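Long-range contacts in uncharacterized DUF364 family protein (Pyrococcus horikoshii, PDB 3NPG), which is of unknown function but belongs to the DUF364 family of putative heavy-metal chelation proteins: residues Q56-S61 against N78-T83; M49-E54 against I175-L180. One frame throughout, in Å; residues are numbered along the deposited sequence.

From the N terminus the chain first builds the antiparallel sheet 22-27, 32-38 and 43-49, then leaves it through the long loop that supplies the first half of both contacts. Residues 49-54 wait for 175-180, so interaction 2 closes a loop of 120 intervening residues and ties the N-terminal part to helix 174-177, next to the parallel strands of the seven-stranded sheet. Interaction 1 is nested inside it: 56-61 meets the start of helix 79-96 after only 16 residues. The two touch where Arg82 NE bonds Val176 O and where Ile79 packs on Glu54 O. Both also face the third subunit.

Interaction 1 of 2, residues Q56-S61 against N78-T83; sequences QRYTNS and NIIERT
The carboxylate of Glu81 comes up from the first turn of helix 79-96 to meet Ser61, and a single oxygen does the work. Glu81 OE2 accepts from Ser61 N at 2.9 Å, on its anti side but tilted out of the carboxylate plane, and from Ser61 OG at 2.7 Å, above that plane; both donors arrive from the same face. The Glu81 chain runs extended beyond CG (chi2 175°), which carries the acid group out to the loop. On the way its CG passes the amide of Asn60, 3.5 Å from Asn60 OD1, while Asn60 ND2 turns to Leu232 O of the second subunit. Glu81 OE1 bonds Ser76 OG, and Lys73 NZ bonds Ser61 OG, so a positive charge near the acid probably favours its ionised form. With an alanine here the N-H and hydroxyl of Ser61 would probably lose their shared acceptor, and Ser76 OG its partner OE1, so the loop would be held less firmly to the helix.

One turn back, Asn78 ND2 gives a bond of 2.9 Å to Thr59 O, coming from well above the carbonyl plane. Ile80 CD1 lies against the loop backbone, 3.4 Å from Arg57 O; the Ile80 side chain lies roughly at right angles to that of Tyr58, whose CD1 is 4.0 Å from Ile80 CD1. The other end of the Asn78 amide, OD1, takes a weak bond from Ile80 N: this is an asparagine N-cap, here joined through its ND2 to the loop crossing the helix start.

Interaction 2 of 2, residues M49-E54 against I175-L180; sequences MTLPEE and IVNGTL
Leu51 and Val176 meet by their methyl ends where the loop after strand 43-49 faces the short, weakly bonded helix 174-177 of what is probably a Rossmann-like domain, so that the N-terminal antiparallel-sheet part is joined to the C-terminal part. Gly178 follows the helix, its positive phi calling for glycine, and an Asx turn marks the helix end. Leu51 CD1 touches both Val176 CG2, at 3.7 Å, and Asn177 CB, with the side chains slanting past one another. Val176 CG2 sits between its own backbone N and carbonyl carbon (chi1 -79° to CG1), and from there it also reaches Met49 O at 3.6 Å. Val86 of helix 79-96 packs against Val176 as well.

The polar part runs through a water, the third subunit and Arg143 of the same chain. A water donates to Glu54 OE1 at 2.9 Å and, weakly, to Asn177 O. Glu54 OE1 also bonds Ser154 of the third subunit, and Glu54 OE2 forms a salt bridge with Arg143.

The Asn177 amide closes the Asx turn: its OD1 accepts from Thr179 N at 3.1 Å and from Thr179 OG1 at 2.6 Å, both from the same face of the amide plane.

Interaction 1 of 2, residues Q56-S61 against N78-T83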
ATOM      1  N   GLN A  56       9.077   5.638  -6.564  1.00 34.66           N
ATOM      2  CA  GLN A  56       8.043   6.613  -6.902  1.00 35.67           C
ATOM      3  C   GLN A  56       8.049   6.888  -8.399  1.00 40.38           C
ATOM      4  O   GLN A  56       7.002   7.178  -8.981  1.00 40.59           O
ATOM      5  CB  GLN A  56       8.242   7.918  -6.107  1.00 37.18           C
ATOM      6  CG  GLN A  56       8.335   7.698  -4.593  1.00 42.00           C
ATOM      7  CD  GLN A  56       7.859   8.887  -3.807  1.00 58.77           C
ATOM      8  OE1 GLN A  56       7.197   9.791  -4.332  1.00 57.17           O
ATOM      9  NE2 GLN A  56       8.113   8.872  -2.513  1.00 47.32           N
ATOM     10  N   ARG A  57       9.238   6.775  -9.026  1.00 36.54           N
ATOM     11  CA  ARG A  57       9.434   7.003 -10.460  1.00 36.67           C
ATOM     12  C   ARG A  57      10.459   6.004 -10.997  1.00 39.93           C
ATOM     13  O   ARG A  57      11.416   5.660 -10.291  1.00 38.46           O
ATOM     14  CB  ARG A  57       9.939   8.441 -10.711  1.00 37.21           C
ATOM     15  CG  ARG A  57       8.956   9.534 -10.288  1.00 49.10           C
ATOM     16  CD  ARG A  57       9.661  10.850  -9.980  1.00 56.27           C
ATOM     17  NE  ARG A  57      10.502  10.763  -8.777  1.00 55.33           N
ATOM     18  CZ  ARG A  57      10.061  10.990  -7.542  1.00 63.97           C
ATOM     19  NH1 ARG A  57       8.786  11.297  -7.330  1.00 49.05           N
ATOM     20  NH2 ARG A  57      10.888  10.895  -6.509  1.00 49.50           N
ATOM     21  N   TYR A  58      10.293   5.566 -12.259  1.00 36.79           N
ATOM     22  CA  TYR A  58      11.258   4.671 -12.892  1.00 35.75           C
ATOM     23  C   TYR A  58      12.220   5.452 -13.769  1.00 40.00           C
ATOM     24  O   TYR A  58      12.077   5.481 -14.995  1.00 40.79           O
ATOM     25  CB  TYR A  58      10.559   3.532 -13.660  1.00 36.85           C
ATOM     26  CG  TYR A  58       9.989   2.475 -12.740  1.00 38.08           C
ATOM     27  CD1 TYR A  58      10.813   1.530 -12.137  1.00 39.40           C
ATOM     28  CD2 TYR A  58       8.637   2.462 -12.415  1.00 39.42           C
ATOM     29  CE1 TYR A  58      10.303   0.588 -11.245  1.00 39.98           C
ATOM     30  CE2 TYR A  58       8.114   1.524 -11.525  1.00 40.04           C
ATOM     31  CZ  TYR A  58       8.951   0.589 -10.941  1.00 47.35           C
ATOM     32  OH  TYR A  58       8.434  -0.339 -10.069  1.00 48.89           O
ATOM     33  N   THR A  59      13.161   6.165 -13.120  1.00 36.02           N
ATOM     34  CA  THR A  59      14.158   7.002 -13.796  1.00 36.03           C
ATOM     35  C   THR A  59      15.569   6.668 -13.305  1.00 37.57           C
ATOM     36  O   THR A  59      15.731   6.200 -12.176  1.00 36.14           O
ATOM     37  CB  THR A  59      13.838   8.495 -13.578  1.00 48.63           C
ATOM     38  OG1 THR A  59      13.736   8.749 -12.176  1.00 48.92           O
ATOM     39  CG2 THR A  59      12.548   8.932 -14.284  1.00 49.44           C
ATOM     40  N   ASN A  60      16.594   6.912 -14.151  1.00 33.39           N
ATOM     41  CA  ASN A  60      17.994   6.683 -13.781  1.00 31.85           C
ATOM     42  C   ASN A  60      18.913   7.671 -14.518  1.00 35.55           C
ATOM     43  O   ASN A  60      18.886   7.745 -15.751  1.00 35.56           O
ATOM     44  CB  ASN A  60      18.407   5.227 -14.067  1.00 29.61           C
ATOM     45  CG  ASN A  60      19.557   4.735 -13.212  1.00 45.60           C
ATOM     46  OD1 ASN A  60      20.571   5.411 -13.035  1.00 36.22           O
ATOM     47  ND2 ASN A  60      19.437   3.523 -12.695  1.00 39.05           N
ATOM     48  N   SER A  61      19.702   8.456 -13.754  1.00 31.92           N
ATOM     49  CA  SER A  61      20.612   9.457 -14.322  1.00 32.44           C
ATOM     50  C   SER A  61      21.851   8.818 -14.974  1.00 35.90           C
ATOM     51  O   SER A  61      22.532   9.475 -15.769  1.00 36.65           O
ATOM     52  CB  SER A  61      21.035  10.464 -13.259  1.00 36.36           C
ATOM     53  OG  SER A  61      21.681   9.819 -12.173  1.00 47.38           O
ATOM     54  N   ASN A  78      17.497   8.794  -5.365  1.00 27.86           N
ATOM     55  CA  ASN A  78      16.782   7.834  -6.201  1.00 27.28           C
ATOM     56  C   ASN A  78      17.055   6.417  -5.700  1.00 30.79           C
ATOM     57  O   ASN A  78      18.208   5.972  -5.705  1.00 30.78           O
ATOM     58  CB  ASN A  78      17.233   7.984  -7.667  1.00 27.08           C
ATOM     59  CG  ASN A  78      16.375   7.261  -8.676  1.00 38.46           C
ATOM     60  OD1 ASN A  78      15.863   6.158  -8.435  1.00 31.46           O
ATOM     61  ND2 ASN A  78      16.285   7.826  -9.866  1.00 25.32           N
ATOM     62  N   ILE A  79      15.999   5.715  -5.239  1.00 26.78           N
ATOM     63  CA  ILE A  79      16.118   4.345  -4.711  1.00 25.82           C
ATOM     64  C   ILE A  79      16.714   3.353  -5.752  1.00 28.69           C
ATOM     65  O   ILE A  79      17.511   2.481  -5.381  1.00 27.82           O
ATOM     66  CB  ILE A  79      14.758   3.845  -4.096  1.00 29.06           C
ATOM     67  CG1 ILE A  79      14.890   2.420  -3.487  1.00 29.12           C
ATOM     68  CG2 ILE A  79      13.608   3.923  -5.117  1.00 30.36           C
ATOM     69  CD1 ILE A  79      15.756   2.335  -2.244  1.00 34.64           C
ATOM     70  N   ILE A  80      16.371   3.531  -7.057  1.00 24.41           N
ATOM     71  CA  ILE A  80      16.906   2.691  -8.140  1.00 23.15           C
ATOM     72  C   ILE A  80      18.432   2.833  -8.220  1.00 25.07           C
ATOM     73  O   ILE A  80      19.144   1.823  -8.306  1.00 25.27           O
ATOM     74  CB  ILE A  80      16.220   3.010  -9.505  1.00 26.78           C
ATOM     75  CG1 ILE A  80      14.680   2.918  -9.392  1.00 27.02           C
ATOM     76  CG2 ILE A  80      16.756   2.092 -10.613  1.00 28.37           C
ATOM     77  CD1 ILE A  80      13.934   3.425 -10.592  1.00 32.00           C
ATOM     78  N   GLU A  81      18.934   4.082  -8.131  1.00 19.69           N
ATOM     79  CA  GLU A  81      20.368   4.367  -8.155  1.00 18.67           C
ATOM     80  C   GLU A  81      21.069   3.848  -6.882  1.00 23.20           C
ATOM     81  O   GLU A  81      22.197   3.365  -6.966  1.00 22.97           O
ATOM     82  CB  GLU A  81      20.620   5.865  -8.344  1.00 20.06           C
ATOM     83  CG  GLU A  81      20.201   6.383  -9.710  1.00 25.33           C
ATOM     84  CD  GLU A  81      20.321   7.887  -9.890  1.00 36.81           C
ATOM     85  OE1 GLU A  81      20.951   8.547  -9.030  1.00 26.49           O
ATOM     86  OE2 GLU A  81      19.784   8.406 -10.897  1.00 20.24           O
ATOM     87  N   ARG A  82      20.385   3.934  -5.704  1.00 20.39           N
ATOM     88  CA  ARG A  82      20.920   3.421  -4.430  1.00 20.30           C
ATOM     89  C   ARG A  82      21.051   1.904  -4.462  1.00 24.89           C
ATOM     90  O   ARG A  82      22.092   1.367  -4.071  1.00 24.59           O
ATOM     91  CB  ARG A  82      20.018   3.820  -3.251  1.00 21.32           C
ATOM     92  CG  ARG A  82      20.263   5.207  -2.722  1.00 29.65           C
ATOM     93  CD  ARG A  82      19.908   5.322  -1.239  1.00 25.72           C
ATOM     94  NE  ARG A  82      18.509   4.966  -0.960  1.00 24.45           N
ATOM     95  CZ  ARG A  82      17.483   5.807  -1.097  1.00 41.01           C
ATOM     96  NH1 ARG A  82      17.679   7.035  -1.559  1.00 28.27           N
ATOM     97  NH2 ARG A  82      16.250   5.413  -0.804  1.00 29.15           N
ATOM     98  N   THR A  83      19.959   1.199  -4.861  1.00 21.57           N
ATOM     99  CA  THR A  83      19.930  -0.268  -4.903  1.00 21.15           C
ATOM    100  C   THR A  83      21.017  -0.824  -5.836  1.00 25.21           C
ATOM    101  O   THR A  83      21.750  -1.732  -5.442  1.00 23.96           O
ATOM    102  CB  THR A  83      18.521  -0.773  -5.250  1.00 28.02           C
ATOM    103  OG1 THR A  83      17.559  -0.037  -4.485  1.00 27.45           O
ATOM    104  CG2 THR A  83      18.361  -2.260  -4.987  1.00 26.28           C
TER

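Interaction 2 of 2, residues M49-E54 against I175-L180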
HETATM    1  N   MSE A  49      18.524  -6.013  -2.083  1.00 24.69           N
HETATM    2  CA  MSE A  49      17.069  -6.187  -2.148  1.00 24.21           C
HETATM    3  C   MSE A  49      16.355  -5.006  -2.794  1.00 28.84           C
HETATM    4  O   MSE A  49      16.538  -3.860  -2.376  1.00 29.00           O
HETATM    5  CB  MSE A  49      16.486  -6.477  -0.763  1.00 26.02           C
HETATM    6  CG  MSE A  49      15.005  -6.789  -0.796  1.00 33.00           C
HETATM    7 SE   MSE A  49      14.276  -7.052   0.950  0.75 40.59          SE
HETATM    8  CE  MSE A  49      14.373  -8.978   1.014  1.00 37.57           C
ATOM      9  N   THR A  50      15.526  -5.292  -3.801  1.00 25.59           N
ATOM     10  CA  THR A  50      14.718  -4.285  -4.470  1.00 25.17           C
ATOM     11  C   THR A  50      13.483  -4.018  -3.640  1.00 30.41           C
ATOM     12  O   THR A  50      12.816  -4.961  -3.203  1.00 30.81           O
ATOM     13  CB  THR A  50      14.370  -4.743  -5.900  1.00 23.56           C
ATOM     14  OG1 THR A  50      15.575  -5.077  -6.586  1.00 21.66           O
ATOM     15  CG2 THR A  50      13.619  -3.688  -6.679  1.00 17.06           C
ATOM     16  N   LEU A  51      13.214  -2.740  -3.354  1.00 27.00           N
ATOM     17  CA  LEU A  51      12.055  -2.339  -2.568  1.00 26.43           C
ATOM     18  C   LEU A  51      11.087  -1.551  -3.462  1.00 32.11           C
ATOM     19  O   LEU A  51      11.193  -0.321  -3.564  1.00 31.61           O
ATOM     20  CB  LEU A  51      12.494  -1.493  -1.350  1.00 25.61           C
ATOM     21  CG  LEU A  51      13.559  -2.124  -0.440  1.00 28.40           C
ATOM     22  CD1 LEU A  51      14.160  -1.097   0.471  1.00 28.18           C
ATOM     23  CD2 LEU A  51      12.985  -3.279   0.366  1.00 29.88           C
ATOM     24  N   PRO A  52      10.204  -2.266  -4.220  1.00 30.39           N
ATOM     25  CA  PRO A  52       9.319  -1.563  -5.172  1.00 30.97           C
ATOM     26  C   PRO A  52       8.375  -0.567  -4.519  1.00 35.64           C
ATOM     27  O   PRO A  52       8.025   0.434  -5.140  1.00 36.71           O
ATOM     28  CB  PRO A  52       8.561  -2.698  -5.859  1.00 33.15           C
ATOM     29  CG  PRO A  52       8.673  -3.863  -4.920  1.00 36.95           C
ATOM     30  CD  PRO A  52       9.996  -3.730  -4.266  1.00 31.78           C
ATOM     31  N   GLU A  53       7.978  -0.821  -3.253  1.00 31.53           N
ATOM     32  CA  GLU A  53       7.093   0.087  -2.508  1.00 31.64           C
ATOM     33  C   GLU A  53       7.750   1.462  -2.263  1.00 35.54           C
ATOM     34  O   GLU A  53       7.052   2.427  -1.986  1.00 35.89           O
ATOM     35  CB  GLU A  53       6.631  -0.554  -1.174  1.00 32.93           C
ATOM     36  CG  GLU A  53       7.756  -0.829  -0.177  1.00 44.60           C
ATOM     37  CD  GLU A  53       8.483  -2.156  -0.332  1.00 57.22           C
ATOM     38  OE1 GLU A  53       8.166  -2.911  -1.281  1.00 42.17           O
ATOM     39  OE2 GLU A  53       9.366  -2.443   0.509  1.00 46.78           O
ATOM     40  N   GLU A  54       9.091   1.541  -2.401  1.00 31.83           N
ATOM     41  CA  GLU A  54       9.853   2.779  -2.219  1.00 31.47           C
ATOM     42  C   GLU A  54      10.033   3.526  -3.552  1.00 36.21           C
ATOM     43  O   GLU A  54      10.402   4.706  -3.552  1.00 36.51           O
ATOM     44  CB  GLU A  54      11.229   2.473  -1.596  1.00 32.09           C
ATOM     45  CG  GLU A  54      11.152   1.778  -0.250  1.00 42.04           C
ATOM     46  CD  GLU A  54      10.684   2.663   0.883  1.00 63.33           C
ATOM     47  OE1 GLU A  54      11.435   3.593   1.260  1.00 58.51           O
ATOM     48  OE2 GLU A  54       9.578   2.411   1.417  1.00 55.00           O
ATOM     49  N   ILE A 175      20.054  -0.865   4.565  1.00 24.44           N
ATOM     50  CA  ILE A 175      21.163  -0.230   3.857  1.00 25.22           C
ATOM     51  C   ILE A 175      20.641   0.486   2.582  1.00 31.29           C
ATOM     52  O   ILE A 175      21.029   1.624   2.319  1.00 31.88           O
ATOM     53  CB  ILE A 175      22.275  -1.275   3.537  1.00 28.11           C
ATOM     54  CG1 ILE A 175      22.849  -1.897   4.843  1.00 28.52           C
ATOM     55  CG2 ILE A 175      23.388  -0.655   2.681  1.00 29.37           C
ATOM     56  CD1 ILE A 175      23.753  -3.155   4.627  1.00 34.46           C
ATOM     57  N   VAL A 176      19.713  -0.160   1.837  1.00 27.83           N
ATOM     58  CA  VAL A 176      19.163   0.418   0.609  1.00 27.96           C
ATOM     59  C   VAL A 176      18.129   1.537   0.854  1.00 32.05           C
ATOM     60  O   VAL A 176      18.073   2.486   0.070  1.00 32.86           O
ATOM     61  CB  VAL A 176      18.659  -0.650  -0.421  1.00 32.02           C
ATOM     62  CG1 VAL A 176      19.817  -1.249  -1.198  1.00 31.64           C
ATOM     63  CG2 VAL A 176      17.847  -1.741   0.256  1.00 31.86           C
ATOM     64  N   ASN A 177      17.331   1.445   1.949  1.00 27.28           N
ATOM     65  CA  ASN A 177      16.286   2.453   2.230  1.00 26.87           C
ATOM     66  C   ASN A 177      16.767   3.671   3.079  1.00 30.37           C
ATOM     67  O   ASN A 177      16.072   4.687   3.146  1.00 30.68           O
ATOM     68  CB  ASN A 177      15.024   1.806   2.831  1.00 25.95           C
ATOM     69  CG  ASN A 177      15.240   1.110   4.151  1.00 43.40           C
ATOM     70  OD1 ASN A 177      16.159   1.427   4.912  1.00 37.26           O
ATOM     71  ND2 ASN A 177      14.344   0.196   4.487  1.00 33.68           N
ATOM     72  N   GLY A 178      17.937   3.548   3.703  1.00 25.86           N
ATOM     73  CA  GLY A 178      18.551   4.643   4.453  1.00 25.51           C
ATOM     74  C   GLY A 178      18.178   4.718   5.919  1.00 28.69           C
ATOM     75  O   GLY A 178      18.450   5.724   6.576  1.00 29.43           O
ATOM     76  N   THR A 179      17.596   3.642   6.461  1.00 23.54           N
ATOM     77  CA  THR A 179      17.179   3.614   7.869  1.00 22.60           C
ATOM     78  C   THR A 179      18.310   3.186   8.830  1.00 25.67           C
ATOM     79  O   THR A 179      18.171   3.346  10.045  1.00 25.68           O
ATOM     80  CB  THR A 179      15.913   2.749   8.043  1.00 23.66           C
ATOM     81  OG1 THR A 179      16.157   1.439   7.532  1.00 19.23           O
ATOM     82  CG2 THR A 179      14.708   3.347   7.363  1.00 19.26           C
ATOM     83  N   LEU A 180      19.429   2.650   8.283  1.00 21.42           N
ATOM     84  CA  LEU A 180      20.549   2.151   9.093  1.00 21.56           C
ATOM     85  C   LEU A 180      21.149   3.224  10.014  1.00 27.45           C
ATOM     86  O   LEU A 180      21.447   2.935  11.181  1.00 27.62           O
ATOM     87  CB  LEU A 180      21.638   1.515   8.198  1.00 21.16           C
ATOM     88  CG  LEU A 180      22.880   0.925   8.933  1.00 25.95           C
ATOM     89  CD1 LEU A 180      22.475  -0.139   9.954  1.00 26.00           C
ATOM     90  CD2 LEU A 180      23.861   0.342   7.951  1.00 27.83           C
TER
HETATM   91  O   HOH W   1      13.797   5.210   0.674  1.00 20.97           O